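Local atomic coordinates of prenyltransference for protein (Lavandula lanata, PDB entry 5HC6), a protein that probably catalyses the condensation of isoprenyl diphosphates, as a prenyltransferase of the undecaprenyl diphosphate synthase (cis-prenyltransferase) family. Residues G143-I148 with L200-L205; P186-L191 with W206-T211. One frame throughout, in Å; residues are numbered along the deposited sequence.

Contact 1. Residues G143-I148 with L200-L205; sequences GGREDI and LSNFFL. With SO4 (sulfate ion), chain D.
Asn202 grips the first turn of helix 144-160 through three hydrogen bonds, one from its backbone and two from its side chain. Its backbone O accepts from Gly144 N (2.8 Å). The side-chain amide reaches the helix because CG lies anti to the Asn202 N (chi1 -167°). Asn202 OD1 receives Arg145 N in its plane on a lone pair (2.9 Å), while Asn202 ND2 gives a nearly straight bond, also 2.9 Å, to the syn lone pair of Glu146 OE1; together these fix the rotation of the amide. A water donates to Gly144 O and accepts from Leu205 N. Gly144, with no side chain, lets Phe203 O come within 3.0 Å of its CA, a CH...O contact.

Among apolar groups, Leu205 CD2 lies 3.8 Å from Arg145 CG, and Ile148 CD1 touches Leu205 CB. Arg145 NE bonds to Trp206 O, with a cation-pi contact to its ring, and NH1 forms a salt bridge to Glu171, both of the second subunit.

Away from the helix, Ser201 OG, bonded to Arg193, weakly contacts a sulfate, probably a crystallisation ion, that Arg199 also binds. Arg193, Arg199 and Ser201 match the cis-prenyltransferase Arg-x5-Arg-x-Ser pattern, consistent with the isopentenyl diphosphate site of related synthases.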
ATOM      1  N   GLY A 143      -4.051  -7.080 -10.107  1.00 29.35           N
ATOM      2  CA  GLY A 143      -4.022  -6.999  -8.680  1.00 29.72           C
ATOM      3  C   GLY A 143      -2.614  -7.000  -8.104  1.00 31.43           C
ATOM      4  O   GLY A 143      -1.690  -7.698  -8.595  1.00 36.86           O
ATOM      5  N   GLY A 144      -2.437  -6.226  -7.054  1.00 29.96           N
ATOM      6  CA  GLY A 144      -1.109  -5.973  -6.492  1.00 30.04           C
ATOM      7  C   GLY A 144      -0.496  -7.199  -5.890  1.00 34.23           C
ATOM      8  O   GLY A 144       0.714  -7.447  -6.071  1.00 30.61           O
ATOM      9  N   ARG A 145      -1.315  -7.983  -5.160  1.00 32.81           N
ATOM     10  CA  ARG A 145      -0.819  -9.236  -4.561  1.00 31.38           C
ATOM     11  C   ARG A 145      -0.386 -10.191  -5.629  1.00 31.02           C
ATOM     12  O   ARG A 145       0.651 -10.818  -5.516  1.00 32.13           O
ATOM     13  CB  ARG A 145      -1.909  -9.931  -3.747  1.00 36.99           C
ATOM     14  CG  ARG A 145      -2.263  -9.276  -2.429  1.00 39.02           C
ATOM     15  CD  ARG A 145      -1.312  -9.734  -1.395  1.00 38.87           C
ATOM     16  NE  ARG A 145      -1.534  -9.209  -0.033  1.00 43.24           N
ATOM     17  CZ  ARG A 145      -2.218  -9.815   0.934  1.00 37.60           C
ATOM     18  NH1 ARG A 145      -2.863 -10.940   0.673  1.00 38.79           N
ATOM     19  NH2 ARG A 145      -2.255  -9.282   2.159  1.00 30.40           N
ATOM     20  N   GLU A 146      -1.237 -10.366  -6.636  1.00 33.01           N
ATOM     21  CA  GLU A 146      -0.944 -11.261  -7.776  1.00 33.73           C
ATOM     22  C   GLU A 146       0.332 -10.862  -8.526  1.00 35.29           C
ATOM     23  O   GLU A 146       1.138 -11.722  -8.928  1.00 35.18           O
ATOM     24  CB  GLU A 146      -2.069 -11.208  -8.794  1.00 31.97           C
ATOM     25  CG  GLU A 146      -3.327 -11.924  -8.353  1.00 35.66           C
ATOM     26  CD  GLU A 146      -4.227 -11.168  -7.355  1.00 44.92           C
ATOM     27  OE1 GLU A 146      -3.997  -9.991  -6.951  1.00 42.43           O
ATOM     28  OE2 GLU A 146      -5.216 -11.774  -6.971  1.00 52.25           O
ATOM     29  N   ASP A 147       0.519  -9.564  -8.737  1.00 34.40           N
ATOM     30  CA  ASP A 147       1.770  -9.048  -9.347  1.00 30.01           C
ATOM     31  C   ASP A 147       2.968  -9.466  -8.527  1.00 30.37           C
ATOM     32  O   ASP A 147       3.922  -9.978  -9.055  1.00 34.39           O
ATOM     33  CB  ASP A 147       1.692  -7.548  -9.399  1.00 33.72           C
ATOM     34  CG  ASP A 147       2.693  -6.921 -10.324  1.00 38.84           C
ATOM     35  OD1 ASP A 147       3.485  -7.631 -11.017  1.00 39.42           O
ATOM     36  OD2 ASP A 147       2.697  -5.666 -10.315  1.00 36.52           O
ATOM     37  N   ILE A 148       2.950  -9.240  -7.219  1.00 33.05           N
ATOM     38  CA  ILE A 148       4.062  -9.622  -6.409  1.00 29.16           C
ATOM     39  C   ILE A 148       4.284 -11.164  -6.466  1.00 38.85           C
ATOM     40  O   ILE A 148       5.431 -11.621  -6.517  1.00 34.57           O
ATOM     41  CB  ILE A 148       3.834  -9.208  -4.996  1.00 30.52           C
ATOM     42  CG1 ILE A 148       3.936  -7.681  -4.858  1.00 31.67           C
ATOM     43  CG2 ILE A 148       4.863  -9.805  -4.080  1.00 32.05           C
ATOM     44  CD1 ILE A 148       3.418  -7.162  -3.554  1.00 28.07           C
ATOM     45  N   LEU A 200      -6.945   0.557  -0.761  1.00 31.09           N
ATOM     46  CA  LEU A 200      -6.357   0.213  -2.046  1.00 33.83           C
ATOM     47  C   LEU A 200      -7.102  -0.861  -2.845  1.00 34.53           C
ATOM     48  O   LEU A 200      -6.929  -0.954  -4.066  1.00 38.34           O
ATOM     49  CB  LEU A 200      -4.921  -0.244  -1.818  1.00 32.51           C
ATOM     50  CG  LEU A 200      -4.023   0.759  -1.094  1.00 39.61           C
ATOM     51  CD1 LEU A 200      -2.681   0.107  -0.825  1.00 39.16           C
ATOM     52  CD2 LEU A 200      -3.869   2.096  -1.854  1.00 40.01           C
ATOM     53  N   SER A 201      -7.895  -1.671  -2.152  1.00 33.91           N
ATOM     54  CA  SER A 201      -8.654  -2.756  -2.744  1.00 32.54           C
ATOM     55  C   SER A 201      -7.811  -3.663  -3.624  1.00 32.99           C
ATOM     56  O   SER A 201      -8.260  -4.112  -4.649  1.00 35.93           O
ATOM     57  CB  SER A 201      -9.843  -2.225  -3.555  1.00 33.82           C
ATOM     58  OG  SER A 201     -10.611  -1.260  -2.821  1.00 33.47           O
ATOM     59  N   ASN A 202      -6.583  -3.923  -3.229  1.00 31.16           N
ATOM     60  CA  ASN A 202      -5.703  -4.813  -3.970  1.00 31.80           C
ATOM     61  C   ASN A 202      -5.219  -4.290  -5.352  1.00 32.33           C
ATOM     62  O   ASN A 202      -4.922  -5.060  -6.291  1.00 32.65           O
ATOM     63  CB  ASN A 202      -6.234  -6.231  -4.057  1.00 30.93           C
ATOM     64  CG  ASN A 202      -5.169  -7.219  -4.558  1.00 32.85           C
ATOM     65  OD1 ASN A 202      -3.974  -7.082  -4.269  1.00 34.01           O
ATOM     66  ND2 ASN A 202      -5.588  -8.143  -5.397  1.00 30.83           N
ATOM     67  N   PHE A 203      -5.089  -2.976  -5.442  1.00 34.90           N
ATOM     68  CA  PHE A 203      -4.340  -2.338  -6.564  1.00 31.88           C
ATOM     69  C   PHE A 203      -2.860  -2.522  -6.290  1.00 33.66           C
ATOM     70  O   PHE A 203      -2.467  -3.463  -5.589  1.00 34.70           O
ATOM     71  CB  PHE A 203      -4.758  -0.853  -6.664  1.00 33.36           C
ATOM     72  CG  PHE A 203      -4.283  -0.136  -7.929  1.00 37.00           C
ATOM     73  CD1 PHE A 203      -4.066  -0.813  -9.126  1.00 34.67           C
ATOM     74  CD2 PHE A 203      -4.062   1.236  -7.900  1.00 39.82           C
ATOM     75  CE1 PHE A 203      -3.631  -0.176 -10.239  1.00 32.93           C
ATOM     76  CE2 PHE A 203      -3.660   1.902  -9.042  1.00 42.25           C
ATOM     77  CZ  PHE A 203      -3.443   1.187 -10.212  1.00 39.55           C
ATOM     78  N   PHE A 204      -2.020  -1.633  -6.807  1.00 31.49           N
ATOM     79  CA  PHE A 204      -0.608  -1.698  -6.551  1.00 31.03           C
ATOM     80  C   PHE A 204      -0.348  -1.798  -5.075  1.00 30.66           C
ATOM     81  O   PHE A 204      -0.953  -1.070  -4.242  1.00 28.44           O
ATOM     82  CB  PHE A 204       0.080  -0.379  -6.966  1.00 32.28           C
ATOM     83  CG  PHE A 204       0.123  -0.124  -8.450  1.00 32.37           C
ATOM     84  CD1 PHE A 204       0.427  -1.136  -9.345  1.00 31.38           C
ATOM     85  CD2 PHE A 204      -0.107   1.138  -8.944  1.00 35.11           C
ATOM     86  CE1 PHE A 204       0.501  -0.894 -10.710  1.00 34.23           C
ATOM     87  CE2 PHE A 204      -0.013   1.404 -10.328  1.00 36.80           C
ATOM     88  CZ  PHE A 204       0.317   0.377 -11.214  1.00 36.09           C
ATOM     89  N   LEU A 205       0.684  -2.569  -4.742  1.00 30.12           N
ATOM     90  CA  LEU A 205       1.171  -2.639  -3.362  1.00 28.72           C
ATOM     91  C   LEU A 205       2.660  -2.353  -3.274  1.00 27.82           C
ATOM     92  O   LEU A 205       3.102  -1.397  -2.641  1.00 27.44           O
ATOM     93  CB  LEU A 205       0.857  -4.039  -2.874  1.00 32.10           C
ATOM     94  CG  LEU A 205      -0.486  -4.348  -2.183  1.00 36.53           C
ATOM     95  CD1 LEU A 205      -1.583  -3.309  -2.061  1.00 36.87           C
ATOM     96  CD2 LEU A 205      -0.978  -5.716  -2.559  1.00 32.75           C
TER
HETATM   97  S   SO4 D 403     -13.796  -2.283  -2.949  1.00 84.04           S
HETATM   98  O1  SO4 D 403     -14.915  -3.214  -3.169  1.00 93.26           O
HETATM   99  O2  SO4 D 403     -12.911  -2.742  -1.797  1.00 61.77           O
HETATM  100  O3  SO4 D 403     -13.090  -2.285  -4.256  1.00102.74           O
HETATM  101  O4  SO4 D 403     -14.349  -0.923  -2.778  1.00 67.98           O
HETATM  102  O   HOH W   1       2.052  -4.777  -6.074  1.00 32.17           O

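Contact 2. Residues P186-L191 with W206-T211; sequences PSPDLL and WQLPFT
With its OG anti to the backbone N (chi1 163°), Ser187 has its hydroxyl 2.9 Å from Gln207 O, within hydrogen-bonding distance, whereas Gln207 bends at chi2 (90°) and carries its amide away from Ser187 to Thr180. The aliphatic part of Gln207 stays behind at the contact, its CG 3.7 Å from Pro186 O and its CB against Pro188 CD. Ser187 OG also meets a water at 2.6 Å, which accepts from Phe210 N and so ties the serine to the backbone of 206-211.

Pro188 is the apolar wedge. Its CG presses on Leu208 CD2 at 3.5 Å, tighter than usual for two carbons. Replacing it with an alanine would probably open a gap beside Leu208 CD2 and give that methyl room to shift. Farther along, Leu191 CD2 packs on Leu208 CD1. Thr211 also faces Pro188 and Leu191, but the exact placement of its side chain is doubtful.

Pro188 and Leu191 also touch strand 15-19, and the backbone of Leu191 bonds to Glu212 and Tyr214. The contact therefore joins the entrances to strands 190-193 and 212-215, neighbouring parallel strands at one edge of the central six-stranded sheet.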
ATOM      1  N   PRO A 186       7.679   2.971 -12.457  1.00 32.23           N
ATOM      2  CA  PRO A 186       6.682   1.996 -11.951  1.00 33.92           C
ATOM      3  C   PRO A 186       5.905   2.465 -10.742  1.00 34.05           C
ATOM      4  O   PRO A 186       4.735   2.165 -10.564  1.00 35.72           O
ATOM      5  CB  PRO A 186       7.540   0.788 -11.555  1.00 32.50           C
ATOM      6  CG  PRO A 186       8.873   1.346 -11.249  1.00 34.14           C
ATOM      7  CD  PRO A 186       9.055   2.461 -12.263  1.00 35.21           C
ATOM      8  N   SER A 187       6.580   3.243  -9.925  1.00 36.72           N
ATOM      9  CA  SER A 187       6.004   3.697  -8.719  1.00 38.42           C
ATOM     10  C   SER A 187       5.211   5.037  -8.909  1.00 35.33           C
ATOM     11  O   SER A 187       5.747   6.063  -9.189  1.00 36.09           O
ATOM     12  CB  SER A 187       7.115   3.730  -7.664  1.00 36.89           C
ATOM     13  OG  SER A 187       6.624   4.537  -6.640  1.00 54.22           O
ATOM     14  N   PRO A 188       3.902   5.016  -8.740  1.00 35.45           N
ATOM     15  CA  PRO A 188       3.221   6.306  -8.851  1.00 34.61           C
ATOM     16  C   PRO A 188       3.649   7.348  -7.860  1.00 33.13           C
ATOM     17  O   PRO A 188       3.849   7.050  -6.683  1.00 30.65           O
ATOM     18  CB  PRO A 188       1.754   5.977  -8.636  1.00 35.15           C
ATOM     19  CG  PRO A 188       1.727   4.629  -8.114  1.00 38.62           C
ATOM     20  CD  PRO A 188       2.981   3.910  -8.473  1.00 34.63           C
ATOM     21  N   ASP A 189       3.739   8.585  -8.322  1.00 30.77           N
ATOM     22  CA  ASP A 189       4.014   9.691  -7.418  1.00 32.32           C
ATOM     23  C   ASP A 189       2.743  10.067  -6.712  1.00 30.47           C
ATOM     24  O   ASP A 189       2.773  10.532  -5.570  1.00 31.15           O
ATOM     25  CB  ASP A 189       4.514  10.870  -8.211  1.00 35.56           C
ATOM     26  CG  ASP A 189       5.751  10.514  -8.967  1.00 39.15           C
ATOM     27  OD1 ASP A 189       6.779  10.430  -8.278  1.00 42.27           O
ATOM     28  OD2 ASP A 189       5.689  10.277 -10.189  1.00 34.12           O
ATOM     29  N   LEU A 190       1.634   9.866  -7.398  1.00 27.31           N
ATOM     30  CA  LEU A 190       0.304  10.337  -6.922  1.00 32.03           C
ATOM     31  C   LEU A 190      -0.736   9.273  -7.245  1.00 32.52           C
ATOM     32  O   LEU A 190      -0.767   8.810  -8.359  1.00 32.58           O
ATOM     33  CB  LEU A 190      -0.109  11.594  -7.654  1.00 32.19           C
ATOM     34  CG  LEU A 190      -1.518  12.124  -7.435  1.00 33.71           C
ATOM     35  CD1 LEU A 190      -1.740  12.489  -5.998  1.00 33.13           C
ATOM     36  CD2 LEU A 190      -1.709  13.332  -8.332  1.00 37.46           C
ATOM     37  N   LEU A 191      -1.555   8.878  -6.275  1.00 31.00           N
ATOM     38  CA  LEU A 191      -2.565   7.883  -6.490  1.00 31.22           C
ATOM     39  C   LEU A 191      -3.863   8.562  -6.157  1.00 33.05           C
ATOM     40  O   LEU A 191      -4.028   9.061  -5.060  1.00 31.18           O
ATOM     41  CB  LEU A 191      -2.373   6.696  -5.568  1.00 35.35           C
ATOM     42  CG  LEU A 191      -3.548   5.700  -5.569  1.00 39.34           C
ATOM     43  CD1 LEU A 191      -3.601   4.896  -6.849  1.00 37.00           C
ATOM     44  CD2 LEU A 191      -3.396   4.744  -4.408  1.00 45.32           C
ATOM     45  N   TRP A 206       3.458  -3.182  -3.933  1.00 32.45           N
ATOM     46  CA  TRP A 206       4.893  -2.953  -4.035  1.00 30.96           C
ATOM     47  C   TRP A 206       5.213  -1.496  -4.527  1.00 32.74           C
ATOM     48  O   TRP A 206       6.142  -0.839  -4.100  1.00 32.15           O
ATOM     49  CB  TRP A 206       5.470  -3.960  -5.052  1.00 31.83           C
ATOM     50  CG  TRP A 206       6.891  -3.593  -5.403  1.00 35.28           C
ATOM     51  CD1 TRP A 206       7.292  -2.688  -6.334  1.00 32.46           C
ATOM     52  CD2 TRP A 206       8.081  -4.105  -4.787  1.00 37.28           C
ATOM     53  NE1 TRP A 206       8.658  -2.590  -6.323  1.00 36.21           N
ATOM     54  CE2 TRP A 206       9.171  -3.448  -5.388  1.00 36.59           C
ATOM     55  CE3 TRP A 206       8.332  -5.055  -3.773  1.00 36.70           C
ATOM     56  CZ2 TRP A 206      10.494  -3.709  -5.015  1.00 34.66           C
ATOM     57  CZ3 TRP A 206       9.637  -5.318  -3.406  1.00 37.10           C
ATOM     58  CH2 TRP A 206      10.708  -4.638  -4.024  1.00 38.18           C
ATOM     59  N   GLN A 207       4.437  -1.041  -5.471  1.00 30.52           N
ATOM     60  CA  GLN A 207       4.662   0.242  -6.142  1.00 31.78           C
ATOM     61  C   GLN A 207       4.334   1.466  -5.324  1.00 33.41           C
ATOM     62  O   GLN A 207       4.684   2.572  -5.742  1.00 30.54           O
ATOM     63  CB  GLN A 207       3.837   0.272  -7.437  1.00 31.58           C
ATOM     64  CG  GLN A 207       4.306  -0.793  -8.411  1.00 29.65           C
ATOM     65  CD  GLN A 207       3.654  -2.152  -8.333  1.00 35.76           C
ATOM     66  OE1 GLN A 207       2.825  -2.465  -7.452  1.00 35.49           O
ATOM     67  NE2 GLN A 207       4.050  -3.012  -9.289  1.00 39.00           N
ATOM     68  N   LEU A 208       3.819   1.296  -4.099  1.00 34.10           N
ATOM     69  CA  LEU A 208       3.278   2.474  -3.378  1.00 33.41           C
ATOM     70  C   LEU A 208       3.965   3.025  -2.088  1.00 32.03           C
ATOM     71  O   LEU A 208       3.314   3.761  -1.304  1.00 31.90           O
ATOM     72  CB  LEU A 208       1.820   2.195  -3.011  1.00 34.20           C
ATOM     73  CG  LEU A 208       0.862   1.884  -4.151  1.00 33.60           C
ATOM     74  CD1 LEU A 208      -0.521   1.734  -3.512  1.00 37.84           C
ATOM     75  CD2 LEU A 208       0.836   2.962  -5.224  1.00 34.17           C
ATOM     76  N   PRO A 209       5.236   2.688  -1.838  1.00 30.77           N
ATOM     77  CA  PRO A 209       5.789   3.020  -0.555  1.00 33.58           C
ATOM     78  C   PRO A 209       5.856   4.502  -0.250  1.00 31.65           C
ATOM     79  O   PRO A 209       5.743   4.849   0.904  1.00 33.44           O
ATOM     80  CB  PRO A 209       7.199   2.447  -0.629  1.00 35.91           C
ATOM     81  CG  PRO A 209       7.528   2.474  -2.081  1.00 35.67           C
ATOM     82  CD  PRO A 209       6.247   2.049  -2.701  1.00 36.79           C
ATOM     83  N   PHE A 210       6.037   5.338  -1.272  1.00 33.24           N
ATOM     84  CA  PHE A 210       6.092   6.788  -1.096  1.00 35.64           C
ATOM     85  C   PHE A 210       5.098   7.572  -1.863  1.00 35.29           C
ATOM     86  O   PHE A 210       5.098   8.764  -1.764  1.00 34.95           O
ATOM     87  CB  PHE A 210       7.510   7.339  -1.336  1.00 35.89           C
ATOM     88  CG  PHE A 210       8.472   6.799  -0.355  1.00 36.58           C
ATOM     89  CD1 PHE A 210       8.483   7.300   0.944  1.00 39.29           C
ATOM     90  CD2 PHE A 210       9.253   5.691  -0.674  1.00 35.57           C
ATOM     91  CE1 PHE A 210       9.347   6.777   1.901  1.00 40.22           C
ATOM     92  CE2 PHE A 210      10.106   5.164   0.272  1.00 36.85           C
ATOM     93  CZ  PHE A 210      10.147   5.697   1.548  1.00 38.27           C
ATOM     94  N   THR A 211       4.189   6.913  -2.554  1.00 33.91           N
ATOM     95  CA  THR A 211       3.205   7.639  -3.299  1.00 32.84           C
ATOM     96  C   THR A 211       2.236   8.461  -2.405  1.00 33.80           C
ATOM     97  O   THR A 211       1.845   8.068  -1.318  1.00 30.57           O
ATOM     98  CB  THR A 211       2.444   6.758  -4.298  1.00 36.00           C
ATOM     99  OG1 THR A 211       1.090   6.617  -3.938  1.00 46.47           O
ATOM    100  CG2 THR A 211       3.080   5.477  -4.543  1.00 29.33           C
TER
HETATM  101  O   HOH W   2       6.192   4.836  -4.132  1.00 45.35           O

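Overall arrangement
The centres of contacts 1 and 2 lie about 12 Å apart, and their segments alternate along the chain: 143-148, 186-191, 200-205, 206-211. The last two are consecutive parts of the loop between strands 190-193 and 212-215, whose middle meets helix 144-160 and whose last part returns to the sheet edge. The contacts also touch directly. Asp147 OD2 and Gln207 NE2 form a probable hydrogen bond, and Leu200 and Phe203 pack on Leu191. Both reach the second subunit: Arg145 of contact 1 in one chain and Trp206 of contact 2 in the other pair across the interface. The loop thus links helix, parallel sheet and dimer partner.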